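Local coordinates for protein nucleoporin NUP82 (Chaetomium thermophilum, PDB 5CWW) that serves as a structural component of the nuclear pore complex and probably as a docking partner for transport factors, this fragment being its N-terminal beta-propeller region, at residues Ile4-Phe7 / Leu12-Pro15; Pro490-Asp495 / Tyr500-Thr505; Glu523-Ser528 / Ala532-Arg537. All coordinates share one frame; numbering follows the deposited sequence.

Contact 1: residues Ile4-Phe7 / Leu12-Pro15; sequences IKSF and LNEP
S6 and N13 face each other across two irregular loop segments, their CA atoms 7.9 Å apart, with neither backbone in helix or strand and no clear backbone bond joining them. The meeting is therefore made by two short polar side chains, both of which leave their backbones toward the opposite segment. S6 holds its hydroxyl between its own backbone N and carbonyl carbon (chi1 62°), and from there it faces the side-chain amide of N13: OG lies 2.9 Å from the atom modelled as OD1. The amide is probably turned over in the model, so the nature of this approach stays undecided. The serine hydroxyl also has a weak bond to the carbonyl of A8, just beyond the segment. Little surface is buried here, 76 Å² over both sides, as suits a small polar touch on the outside of the domain. Around it, the N-terminal loop lies along the last strand of the chain, 585-589: F7 shares backbone hydrogen bonding with A587, L12 rests on A587 and N13 on P585. The F7 ring, turned away from N13, meets F553 of strand 548-554 edge-to-face.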
ATOM      1  N   ILE B   4     -14.093 -33.764 -19.882  1.00127.52           N
ATOM      2  CA  ILE B   4     -14.660 -32.972 -18.796  1.00126.79           C
ATOM      3  C   ILE B   4     -14.592 -31.484 -19.124  1.00128.06           C
ATOM      4  O   ILE B   4     -13.614 -31.010 -19.702  1.00117.29           O
ATOM      5  CB  ILE B   4     -13.927 -33.235 -17.460  1.00126.53           C
ATOM      6  CG1 ILE B   4     -14.098 -34.699 -17.050  1.00132.01           C
ATOM      7  CG2 ILE B   4     -14.452 -32.308 -16.357  1.00125.17           C
ATOM      8  CD1 ILE B   4     -13.317 -35.099 -15.818  1.00131.60           C
ATOM      9  N   LYS B   5     -15.638 -30.755 -18.750  1.00133.38           N
ATOM     10  CA  LYS B   5     -15.696 -29.320 -18.994  1.00131.68           C
ATOM     11  C   LYS B   5     -14.680 -28.585 -18.126  1.00126.23           C
ATOM     12  O   LYS B   5     -14.960 -28.250 -16.976  1.00128.81           O
ATOM     13  CB  LYS B   5     -17.104 -28.788 -18.720  1.00136.05           C
ATOM     14  CG  LYS B   5     -18.160 -29.300 -19.688  1.00139.41           C
ATOM     15  CD  LYS B   5     -19.564 -29.088 -19.146  1.00140.65           C
ATOM     16  CE  LYS B   5     -20.619 -29.514 -20.155  1.00143.67           C
ATOM     17  NZ  LYS B   5     -21.992 -29.472 -19.581  1.00146.40           N
ATOM     18  N   SER B   6     -13.499 -28.339 -18.689  1.00121.23           N
ATOM     19  CA  SER B   6     -12.456 -27.583 -18.005  1.00109.79           C
ATOM     20  C   SER B   6     -12.453 -26.139 -18.496  1.00103.18           C
ATOM     21  O   SER B   6     -13.118 -25.811 -19.478  1.00104.94           O
ATOM     22  CB  SER B   6     -11.085 -28.223 -18.229  1.00109.76           C
ATOM     23  OG  SER B   6     -10.741 -28.223 -19.603  1.00111.96           O
ATOM     24  N   PHE B   7     -11.699 -25.285 -17.809  1.00 97.27           N
ATOM     25  CA  PHE B   7     -11.631 -23.868 -18.150  1.00 92.50           C
ATOM     26  C   PHE B   7     -10.239 -23.488 -18.646  1.00 87.96           C
ATOM     27  O   PHE B   7      -9.708 -22.436 -18.299  1.00 79.22           O
ATOM     28  CB  PHE B   7     -12.018 -23.018 -16.940  1.00 92.18           C
ATOM     29  CG  PHE B   7     -13.422 -23.258 -16.462  1.00 96.47           C
ATOM     30  CD1 PHE B   7     -13.689 -24.232 -15.516  1.00 98.34           C
ATOM     31  CD2 PHE B   7     -14.476 -22.517 -16.972  1.00 98.62           C
ATOM     32  CE1 PHE B   7     -14.980 -24.459 -15.078  1.00101.12           C
ATOM     33  CE2 PHE B   7     -15.769 -22.739 -16.539  1.00101.27           C
ATOM     34  CZ  PHE B   7     -16.021 -23.711 -15.592  1.00102.35           C
ATOM     35  N   LEU B  12      -2.993 -27.416 -21.460  1.00 84.53           N
ATOM     36  CA  LEU B  12      -2.792 -27.028 -20.065  1.00 84.90           C
ATOM     37  C   LEU B  12      -3.545 -27.972 -19.129  1.00 88.74           C
ATOM     38  O   LEU B  12      -3.499 -27.809 -17.909  1.00 89.50           O
ATOM     39  CB  LEU B  12      -3.241 -25.582 -19.828  1.00 83.52           C
ATOM     40  CG  LEU B  12      -2.352 -24.473 -20.398  1.00 81.91           C
ATOM     41  CD1 LEU B  12      -2.974 -23.110 -20.132  1.00 80.05           C
ATOM     42  CD2 LEU B  12      -0.944 -24.531 -19.823  1.00 80.38           C
ATOM     43  N   ASN B  13      -4.232 -28.956 -19.705  1.00 93.90           N
ATOM     44  CA  ASN B  13      -4.941 -29.963 -18.923  1.00 97.43           C
ATOM     45  C   ASN B  13      -4.252 -31.317 -19.011  1.00102.89           C
ATOM     46  O   ASN B  13      -3.626 -31.641 -20.018  1.00101.87           O
ATOM     47  CB  ASN B  13      -6.391 -30.090 -19.396  1.00100.58           C
ATOM     48  CG  ASN B  13      -7.174 -28.800 -19.241  1.00100.41           C
ATOM     49  OD1 ASN B  13      -7.874 -28.374 -20.158  1.00102.84           O
ATOM     50  ND2 ASN B  13      -7.062 -28.172 -18.075  1.00 97.87           N
ATOM     51  N   GLU B  14      -4.376 -32.101 -17.946  1.00107.17           N
ATOM     52  CA  GLU B  14      -3.792 -33.437 -17.887  1.00115.10           C
ATOM     53  C   GLU B  14      -4.270 -34.282 -19.072  1.00113.80           C
ATOM     54  O   GLU B  14      -5.420 -34.158 -19.490  1.00115.57           O
ATOM     55  CB  GLU B  14      -4.166 -34.103 -16.558  1.00120.48           C
ATOM     56  CG  GLU B  14      -3.257 -35.247 -16.134  1.00127.80           C
ATOM     57  CD  GLU B  14      -3.548 -35.740 -14.728  1.00132.55           C
ATOM     58  OE1 GLU B  14      -3.058 -36.831 -14.370  1.00136.85           O
ATOM     59  OE2 GLU B  14      -4.259 -35.035 -13.980  1.00131.87           O
ATOM     60  N   PRO B  15      -3.397 -35.146 -19.623  1.00113.80           N
ATOM     61  CA  PRO B  15      -2.010 -35.442 -19.250  1.00110.71           C
ATOM     62  C   PRO B  15      -0.969 -34.587 -19.980  1.00107.51           C
ATOM     63  O   PRO B  15       0.166 -35.030 -20.151  1.00109.31           O
ATOM     64  CB  PRO B  15      -1.872 -36.913 -19.643  1.00114.58           C
ATOM     65  CG  PRO B  15      -2.722 -37.032 -20.858  1.00116.39           C
ATOM     66  CD  PRO B  15      -3.877 -36.072 -20.666  1.00114.59           C
TER

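Contact 2: residues Pro490-Asp495 / Tyr500-Thr505; sequences PMFSED and YSFYVT
M491 pairs with T505 and S493 with Y503 as the hydrogen-bonded pairs of an antiparallel beta hairpin, the first two strands of a four-stranded propeller blade. The bond from Y503 N to S493 O (2.8 Å) and the reciprocal one from S493 N to Y503 O close the second pair. Apolar packing is close where F492, V504 and F502 share a face. F492 CG lies beside its backbone N (chi1 -81°), which lays the ring alongside both neighbours, with CE1 3.6 Å from F502 CE2 and 3.7 Å from V504 CG2; the planes of the two phenyl rings stand 82° apart. C429 and L431 of strand 427-432 cover F492 further. On the face of S493 and T505, a water lies between the strands, donating to M491 O and bonded to both hydroxyls; T505 OG1 is also held by A565 N. Toward the turn the pairing slackens: D495 N makes only a weak, 3.4 Å hydrogen bond to S501 O, and E494 is the exposed member of the contact. Beyond it, the Y503 hydroxyl gives a weak bond of 2.7 Å from OH to D495 OD2, an oxygen also bonded by Y575, while D495 OD1 takes T497 OG1 and S498 N. So many partners around one buried carboxylate would probably favour its charged form and fix the turn against its own second strand and the loop of Y575.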
ATOM      1  N   PRO B 490     -10.367 -10.286  -1.985  1.00 59.73           N
ATOM      2  CA  PRO B 490     -10.379 -10.060  -3.435  1.00 56.08           C
ATOM      3  C   PRO B 490      -9.181  -9.213  -3.864  1.00 52.16           C
ATOM      4  O   PRO B 490      -8.695  -8.412  -3.065  1.00 49.41           O
ATOM      5  CB  PRO B 490     -11.708  -9.336  -3.666  1.00 57.28           C
ATOM      6  CG  PRO B 490     -11.995  -8.652  -2.369  1.00 58.24           C
ATOM      7  CD  PRO B 490     -11.446  -9.552  -1.298  1.00 60.49           C
ATOM      8  N   MET B 491      -8.719  -9.388  -5.101  1.00 52.14           N
ATOM      9  CA  MET B 491      -7.490  -8.747  -5.565  1.00 52.95           C
ATOM     10  C   MET B 491      -7.663  -8.038  -6.903  1.00 51.49           C
ATOM     11  O   MET B 491      -8.387  -8.513  -7.771  1.00 51.32           O
ATOM     12  CB  MET B 491      -6.378  -9.787  -5.698  1.00 56.08           C
ATOM     13  CG  MET B 491      -6.058 -10.536  -4.418  1.00 58.00           C
ATOM     14  SD  MET B 491      -4.996 -11.961  -4.730  1.00 58.06           S
ATOM     15  CE  MET B 491      -6.174 -13.106  -5.441  1.00 56.79           C
ATOM     16  N   PHE B 492      -6.984  -6.906  -7.061  1.00 49.62           N
ATOM     17  CA  PHE B 492      -6.885  -6.240  -8.357  1.00 49.88           C
ATOM     18  C   PHE B 492      -5.764  -6.861  -9.189  1.00 49.76           C
ATOM     19  O   PHE B 492      -4.776  -7.354  -8.644  1.00 50.80           O
ATOM     20  CB  PHE B 492      -6.617  -4.742  -8.186  1.00 49.42           C
ATOM     21  CG  PHE B 492      -7.843  -3.920  -7.893  1.00 49.95           C
ATOM     22  CD1 PHE B 492      -8.988  -4.046  -8.664  1.00 50.07           C
ATOM     23  CD2 PHE B 492      -7.842  -3.006  -6.849  1.00 50.55           C
ATOM     24  CE1 PHE B 492     -10.112  -3.279  -8.396  1.00 50.47           C
ATOM     25  CE2 PHE B 492      -8.961  -2.237  -6.578  1.00 49.85           C
ATOM     26  CZ  PHE B 492     -10.098  -2.374  -7.355  1.00 51.09           C
ATOM     27  N   SER B 493      -5.930  -6.835 -10.508  1.00 50.11           N
ATOM     28  CA  SER B 493      -4.864  -7.197 -11.439  1.00 51.28           C
ATOM     29  C   SER B 493      -4.908  -6.263 -12.638  1.00 50.78           C
ATOM     30  O   SER B 493      -5.986  -5.956 -13.141  1.00 49.43           O
ATOM     31  CB  SER B 493      -5.005  -8.645 -11.905  1.00 55.59           C
ATOM     32  OG  SER B 493      -5.031  -9.540 -10.812  1.00 56.80           O
ATOM     33  N   GLU B 494      -3.745  -5.825 -13.106  1.00 53.69           N
ATOM     34  CA  GLU B 494      -3.692  -4.921 -14.249  1.00 57.68           C
ATOM     35  C   GLU B 494      -3.885  -5.688 -15.553  1.00 57.24           C
ATOM     36  O   GLU B 494      -3.532  -6.863 -15.654  1.00 58.70           O
ATOM     37  CB  GLU B 494      -2.367  -4.153 -14.278  1.00 65.30           C
ATOM     38  CG  GLU B 494      -2.274  -3.146 -15.424  1.00 70.98           C
ATOM     39  CD  GLU B 494      -1.029  -2.281 -15.360  1.00 76.03           C
ATOM     40  OE1 GLU B 494      -0.237  -2.432 -14.404  1.00 77.83           O
ATOM     41  OE2 GLU B 494      -0.845  -1.445 -16.273  1.00 78.46           O
ATOM     42  N   ASP B 495      -4.455  -5.012 -16.547  1.00 55.73           N
ATOM     43  CA  ASP B 495      -4.601  -5.574 -17.885  1.00 54.68           C
ATOM     44  C   ASP B 495      -3.389  -5.213 -18.735  1.00 55.63           C
ATOM     45  O   ASP B 495      -2.945  -4.065 -18.744  1.00 55.19           O
ATOM     46  CB  ASP B 495      -5.883  -5.068 -18.544  1.00 54.63           C
ATOM     47  CG  ASP B 495      -6.079  -5.626 -19.940  1.00 55.14           C
ATOM     48  OD1 ASP B 495      -5.559  -5.020 -20.900  1.00 57.22           O
ATOM     49  OD2 ASP B 495      -6.756  -6.667 -20.075  1.00 54.93           O
ATOM     50  N   TYR B 500      -6.390   1.226 -18.263  1.00 53.66           N
ATOM     51  CA  TYR B 500      -7.745   1.611 -17.888  1.00 47.58           C
ATOM     52  C   TYR B 500      -8.687   0.417 -17.870  1.00 48.62           C
ATOM     53  O   TYR B 500      -9.888   0.568 -17.659  1.00 48.84           O
ATOM     54  CB  TYR B 500      -8.257   2.699 -18.835  1.00 48.08           C
ATOM     55  CG  TYR B 500      -7.475   3.980 -18.679  1.00 49.93           C
ATOM     56  CD1 TYR B 500      -7.702   4.825 -17.601  1.00 49.82           C
ATOM     57  CD2 TYR B 500      -6.487   4.328 -19.587  1.00 52.55           C
ATOM     58  CE1 TYR B 500      -6.977   5.991 -17.440  1.00 51.19           C
ATOM     59  CE2 TYR B 500      -5.757   5.493 -19.437  1.00 52.99           C
ATOM     60  CZ  TYR B 500      -6.006   6.319 -18.361  1.00 52.42           C
ATOM     61  OH  TYR B 500      -5.280   7.478 -18.205  1.00 53.19           O
ATOM     62  N   SER B 501      -8.131  -0.770 -18.090  1.00 50.04           N
ATOM     63  CA  SER B 501      -8.842  -2.012 -17.828  1.00 52.28           C
ATOM     64  C   SER B 501      -8.103  -2.777 -16.741  1.00 50.65           C
ATOM     65  O   SER B 501      -6.891  -2.639 -16.596  1.00 49.95           O
ATOM     66  CB  SER B 501      -8.958  -2.854 -19.101  1.00 56.77           C
ATOM     67  OG  SER B 501      -9.798  -2.222 -20.053  1.00 59.72           O
ATOM     68  N   PHE B 502      -8.832  -3.577 -15.973  1.00 47.90           N
ATOM     69  CA  PHE B 502      -8.224  -4.360 -14.902  1.00 49.99           C
ATOM     70  C   PHE B 502      -9.176  -5.457 -14.444  1.00 52.44           C
ATOM     71  O   PHE B 502     -10.340  -5.491 -14.854  1.00 54.67           O
ATOM     72  CB  PHE B 502      -7.834  -3.461 -13.720  1.00 49.89           C
ATOM     73  CG  PHE B 502      -8.940  -2.561 -13.244  1.00 50.46           C
ATOM     74  CD1 PHE B 502      -9.170  -1.339 -13.855  1.00 50.23           C
ATOM     75  CD2 PHE B 502      -9.741  -2.934 -12.176  1.00 51.71           C
ATOM     76  CE1 PHE B 502     -10.185  -0.509 -13.415  1.00 50.67           C
ATOM     77  CE2 PHE B 502     -10.755  -2.109 -11.731  1.00 52.21           C
ATOM     78  CZ  PHE B 502     -10.978  -0.894 -12.353  1.00 51.50           C
ATOM     79  N   TYR B 503      -8.671  -6.356 -13.603  1.00 51.44           N
ATOM     80  CA  TYR B 503      -9.439  -7.513 -13.161  1.00 50.89           C
ATOM     81  C   TYR B 503      -9.623  -7.556 -11.650  1.00 51.24           C
ATOM     82  O   TYR B 503      -8.825  -7.003 -10.900  1.00 47.83           O
ATOM     83  CB  TYR B 503      -8.763  -8.797 -13.631  1.00 52.29           C
ATOM     84  CG  TYR B 503      -8.545  -8.821 -15.117  1.00 54.10           C
ATOM     85  CD1 TYR B 503      -9.545  -9.257 -15.970  1.00 55.44           C
ATOM     86  CD2 TYR B 503      -7.342  -8.406 -15.671  1.00 54.52           C
ATOM     87  CE1 TYR B 503      -9.359  -9.274 -17.331  1.00 58.75           C
ATOM     88  CE2 TYR B 503      -7.145  -8.423 -17.040  1.00 57.46           C
ATOM     89  CZ  TYR B 503      -8.159  -8.860 -17.864  1.00 59.60           C
ATOM     90  OH  TYR B 503      -7.981  -8.883 -19.228  1.00 62.64           O
ATOM     91  N   VAL B 504     -10.695  -8.217 -11.226  1.00 55.19           N
ATOM     92  CA  VAL B 504     -10.939  -8.504  -9.820  1.00 56.71           C
ATOM     93  C   VAL B 504     -11.048 -10.013  -9.648  1.00 57.27           C
ATOM     94  O   VAL B 504     -11.925 -10.647 -10.237  1.00 59.76           O
ATOM     95  CB  VAL B 504     -12.221  -7.814  -9.307  1.00 57.41           C
ATOM     96  CG1 VAL B 504     -12.566  -8.264  -7.887  1.00 56.89           C
ATOM     97  CG2 VAL B 504     -12.062  -6.307  -9.358  1.00 56.20           C
ATOM     98  N   THR B 505     -10.147 -10.578  -8.847  1.00 56.12           N
ATOM     99  CA  THR B 505     -10.136 -12.012  -8.577  1.00 55.63           C
ATOM    100  C   THR B 505     -10.597 -12.285  -7.152  1.00 57.69           C
ATOM    101  O   THR B 505     -10.193 -11.603  -6.213  1.00 58.13           O
ATOM    102  CB  THR B 505      -8.735 -12.622  -8.784  1.00 53.97           C
ATOM    103  OG1 THR B 505      -8.286 -12.360 -10.119  1.00 53.54           O
ATOM    104  CG2 THR B 505      -8.761 -14.130  -8.549  1.00 54.40           C
TER
HETATM  105  O   HOH W   1      -7.472  -9.786 -10.200  1.00 43.08           O

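Contact 3: residues Glu523-Ser528 / Ala532-Arg537; sequences ESELQS and AGTEFR
E525 carries its CG trans to the backbone N and then bends at chi2 (56°), while R537 folds at chi3 (-61°), and these two turns bring carboxylate and guanidinium together with the side chains crossing at about a right angle. The salt bridge is bidentate and side-on. R537 NE gives its hydrogen to E525 OE1 at 2.9 Å, with the oxygen almost in the guanidinium plane, and R537 NH2 reaches the syn lone pair of E525 OE2 at 3.0 Å. The two flat groups are not coplanar; their planes are 36° apart. The adjoining edge of the guanidinium is turned back on its own segment, where NH1 and NH2 both bond A532 O, at 2.8 and 3.0 Å, so that NH2 serves both E525 and A532; the carbonyl oxygen of G533 sits 3.4 Å above the plane, over its centre. The contact thus ties the end of helix 518-526 to the start of helix 534-543, a helical excursion between the third and fourth strands, 509-514 and 548-554, of one propeller blade. G533 is the N-cap residue of the second helix; at its backbone angles a CB would press on the carbonyl oxygen of A532 and run into R537 NH1, so the position calls for glycine. An alanine in place of R537 is likely to leave the E525 carboxylate without its cationic mate and the A532 carbonyl without two of its donors. S528 OG lies near R537 NH2 but is bonded to S530 N, while S528 O accepts from a basic side chain of another protein's chain, whose polar and apolar side chains pack on E525 and T534 respectively.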
ATOM      1  N   GLU B 523     -11.512  13.285 -20.771  1.00 55.37           N
ATOM      2  CA  GLU B 523     -10.278  13.963 -21.156  1.00 56.92           C
ATOM      3  C   GLU B 523     -10.504  14.901 -22.340  1.00 57.75           C
ATOM      4  O   GLU B 523      -9.939  15.994 -22.389  1.00 57.21           O
ATOM      5  CB  GLU B 523      -9.187  12.945 -21.497  1.00 58.62           C
ATOM      6  CG  GLU B 523      -7.871  13.571 -21.963  1.00 59.92           C
ATOM      7  CD  GLU B 523      -7.217  14.439 -20.901  1.00 59.03           C
ATOM      8  OE1 GLU B 523      -7.569  14.298 -19.712  1.00 58.55           O
ATOM      9  OE2 GLU B 523      -6.354  15.269 -21.257  1.00 57.42           O
ATOM     10  N   SER B 524     -11.323  14.473 -23.297  1.00 58.51           N
ATOM     11  CA  SER B 524     -11.610  15.301 -24.464  1.00 62.42           C
ATOM     12  C   SER B 524     -12.330  16.577 -24.040  1.00 56.41           C
ATOM     13  O   SER B 524     -12.078  17.651 -24.582  1.00 55.09           O
ATOM     14  CB  SER B 524     -12.448  14.533 -25.488  1.00 72.38           C
ATOM     15  OG  SER B 524     -13.722  14.209 -24.964  1.00 77.90           O
ATOM     16  N   GLU B 525     -13.222  16.458 -23.063  1.00 52.94           N
ATOM     17  CA  GLU B 525     -13.906  17.625 -22.526  1.00 54.21           C
ATOM     18  C   GLU B 525     -12.939  18.544 -21.783  1.00 54.10           C
ATOM     19  O   GLU B 525     -13.071  19.767 -21.837  1.00 54.14           O
ATOM     20  CB  GLU B 525     -15.044  17.206 -21.598  1.00 55.55           C
ATOM     21  CG  GLU B 525     -15.953  18.357 -21.199  1.00 58.41           C
ATOM     22  CD  GLU B 525     -16.542  19.072 -22.402  1.00 62.46           C
ATOM     23  OE1 GLU B 525     -16.858  18.391 -23.403  1.00 63.69           O
ATOM     24  OE2 GLU B 525     -16.680  20.314 -22.351  1.00 65.61           O
ATOM     25  N   LEU B 526     -11.968  17.957 -21.090  1.00 55.47           N
ATOM     26  CA  LEU B 526     -10.955  18.742 -20.393  1.00 55.76           C
ATOM     27  C   LEU B 526     -10.076  19.492 -21.387  1.00 57.59           C
ATOM     28  O   LEU B 526      -9.596  20.588 -21.098  1.00 59.44           O
ATOM     29  CB  LEU B 526     -10.088  17.846 -19.501  1.00 54.83           C
ATOM     30  CG  LEU B 526     -10.776  17.266 -18.261  1.00 52.02           C
ATOM     31  CD1 LEU B 526      -9.903  16.199 -17.615  1.00 52.20           C
ATOM     32  CD2 LEU B 526     -11.111  18.363 -17.257  1.00 52.81           C
ATOM     33  N   GLN B 527      -9.879  18.900 -22.560  1.00 57.04           N
ATOM     34  CA  GLN B 527      -9.086  19.524 -23.614  1.00 58.48           C
ATOM     35  C   GLN B 527      -9.965  20.255 -24.626  1.00 58.49           C
ATOM     36  O   GLN B 527      -9.482  20.682 -25.673  1.00 58.79           O
ATOM     37  CB  GLN B 527      -8.239  18.469 -24.327  1.00 63.00           C
ATOM     38  CG  GLN B 527      -7.176  17.834 -23.446  1.00 69.25           C
ATOM     39  CD  GLN B 527      -6.313  16.837 -24.197  1.00 77.12           C
ATOM     40  OE1 GLN B 527      -6.491  16.622 -25.396  1.00 81.97           O
ATOM     41  NE2 GLN B 527      -5.378  16.211 -23.489  1.00 79.26           N
ATOM     42  N   SER B 528     -11.250  20.397 -24.309  1.00 56.09           N
ATOM     43  CA  SER B 528     -12.218  20.975 -25.241  1.00 59.06           C
ATOM     44  C   SER B 528     -11.806  22.355 -25.737  1.00 60.59           C
ATOM     45  O   SER B 528     -11.361  23.203 -24.965  1.00 59.79           O
ATOM     46  CB  SER B 528     -13.599  21.065 -24.592  1.00 60.19           C
ATOM     47  OG  SER B 528     -14.552  21.587 -25.507  1.00 62.75           O
ATOM     48  N   ALA B 532     -18.337  27.217 -25.242  1.00 63.87           N
ATOM     49  CA  ALA B 532     -19.491  26.997 -24.378  1.00 63.26           C
ATOM     50  C   ALA B 532     -19.914  25.534 -24.356  1.00 62.40           C
ATOM     51  O   ALA B 532     -19.296  24.687 -25.001  1.00 62.21           O
ATOM     52  CB  ALA B 532     -20.654  27.866 -24.834  1.00 65.50           C
ATOM     53  N   GLY B 533     -20.972  25.249 -23.600  1.00 64.02           N
ATOM     54  CA  GLY B 533     -21.563  23.923 -23.563  1.00 64.83           C
ATOM     55  C   GLY B 533     -20.944  22.953 -22.572  1.00 64.69           C
ATOM     56  O   GLY B 533     -21.329  21.786 -22.538  1.00 62.84           O
ATOM     57  N   THR B 534     -19.995  23.426 -21.767  1.00 63.31           N
ATOM     58  CA  THR B 534     -19.297  22.560 -20.815  1.00 62.12           C
ATOM     59  C   THR B 534     -20.266  21.852 -19.870  1.00 61.67           C
ATOM     60  O   THR B 534     -20.252  20.625 -19.766  1.00 60.14           O
ATOM     61  CB  THR B 534     -18.274  23.353 -19.970  1.00 61.73           C
ATOM     62  OG1 THR B 534     -17.319  23.982 -20.833  1.00 61.76           O
ATOM     63  CG2 THR B 534     -17.537  22.437 -18.994  1.00 58.91           C
ATOM     64  N   GLU B 535     -21.100  22.624 -19.178  1.00 65.60           N
ATOM     65  CA  GLU B 535     -22.012  22.057 -18.190  1.00 67.22           C
ATOM     66  C   GLU B 535     -23.005  21.103 -18.845  1.00 68.75           C
ATOM     67  O   GLU B 535     -23.408  20.103 -18.249  1.00 68.64           O
ATOM     68  CB  GLU B 535     -22.762  23.166 -17.447  1.00 70.84           C
ATOM     69  CG  GLU B 535     -23.637  22.655 -16.308  1.00 75.27           C
ATOM     70  CD  GLU B 535     -24.258  23.774 -15.493  1.00 80.38           C
ATOM     71  OE1 GLU B 535     -25.107  23.477 -14.624  1.00 81.95           O
ATOM     72  OE2 GLU B 535     -23.901  24.949 -15.719  1.00 83.61           O
ATOM     73  N   PHE B 536     -23.389  21.412 -20.079  1.00 66.96           N
ATOM     74  CA  PHE B 536     -24.306  20.563 -20.825  1.00 65.02           C
ATOM     75  C   PHE B 536     -23.657  19.221 -21.150  1.00 61.58           C
ATOM     76  O   PHE B 536     -24.241  18.168 -20.906  1.00 59.41           O
ATOM     77  CB  PHE B 536     -24.752  21.259 -22.113  1.00 70.61           C
ATOM     78  CG  PHE B 536     -25.588  20.394 -23.008  1.00 75.04           C
ATOM     79  CD1 PHE B 536     -26.948  20.254 -22.784  1.00 77.73           C
ATOM     80  CD2 PHE B 536     -25.014  19.718 -24.071  1.00 76.00           C
ATOM     81  CE1 PHE B 536     -27.722  19.457 -23.606  1.00 81.40           C
ATOM     82  CE2 PHE B 536     -25.782  18.918 -24.898  1.00 79.35           C
ATOM     83  CZ  PHE B 536     -27.139  18.788 -24.665  1.00 81.97           C
ATOM     84  N   ARG B 537     -22.448  19.266 -21.701  1.00 61.05           N
ATOM     85  CA  ARG B 537     -21.750  18.051 -22.115  1.00 62.40           C
ATOM     86  C   ARG B 537     -21.296  17.206 -20.923  1.00 61.55           C
ATOM     87  O   ARG B 537     -21.281  15.979 -21.004  1.00 62.90           O
ATOM     88  CB  ARG B 537     -20.552  18.407 -23.002  1.00 63.88           C
ATOM     89  CG  ARG B 537     -20.957  18.972 -24.362  1.00 66.41           C
ATOM     90  CD  ARG B 537     -19.762  19.143 -25.290  1.00 67.51           C
ATOM     91  NE  ARG B 537     -18.776  20.071 -24.745  1.00 66.55           N
ATOM     92  CZ  ARG B 537     -18.807  21.391 -24.912  1.00 68.58           C
ATOM     93  NH1 ARG B 537     -19.780  21.959 -25.612  1.00 70.73           N
ATOM     94  NH2 ARG B 537     -17.861  22.146 -24.371  1.00 69.13           N
TER

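Contact 2 belongs to the core, about 11 Å from the centre of the chain to its own centre, whereas contacts 1 and 3 lie at the surface, each about 32 Å out. Contacts 2 and 3 serve the same blade: one pairs its first two strands, the other joins the helices inserted between its last two, and their nearest atoms come within about 7 Å. Contact 1 is remote from contact 3, centres about 51 Å apart, although the N-terminal segment also reaches strand 548-554 of that blade. Chemistry follows place: backbone bonding, aromatic packing and a buried, well-donated carboxylate inside, a charged pair beside a partner protein in 523-528/532-537, and a slight, uncertain polar touch in the N-terminal loop.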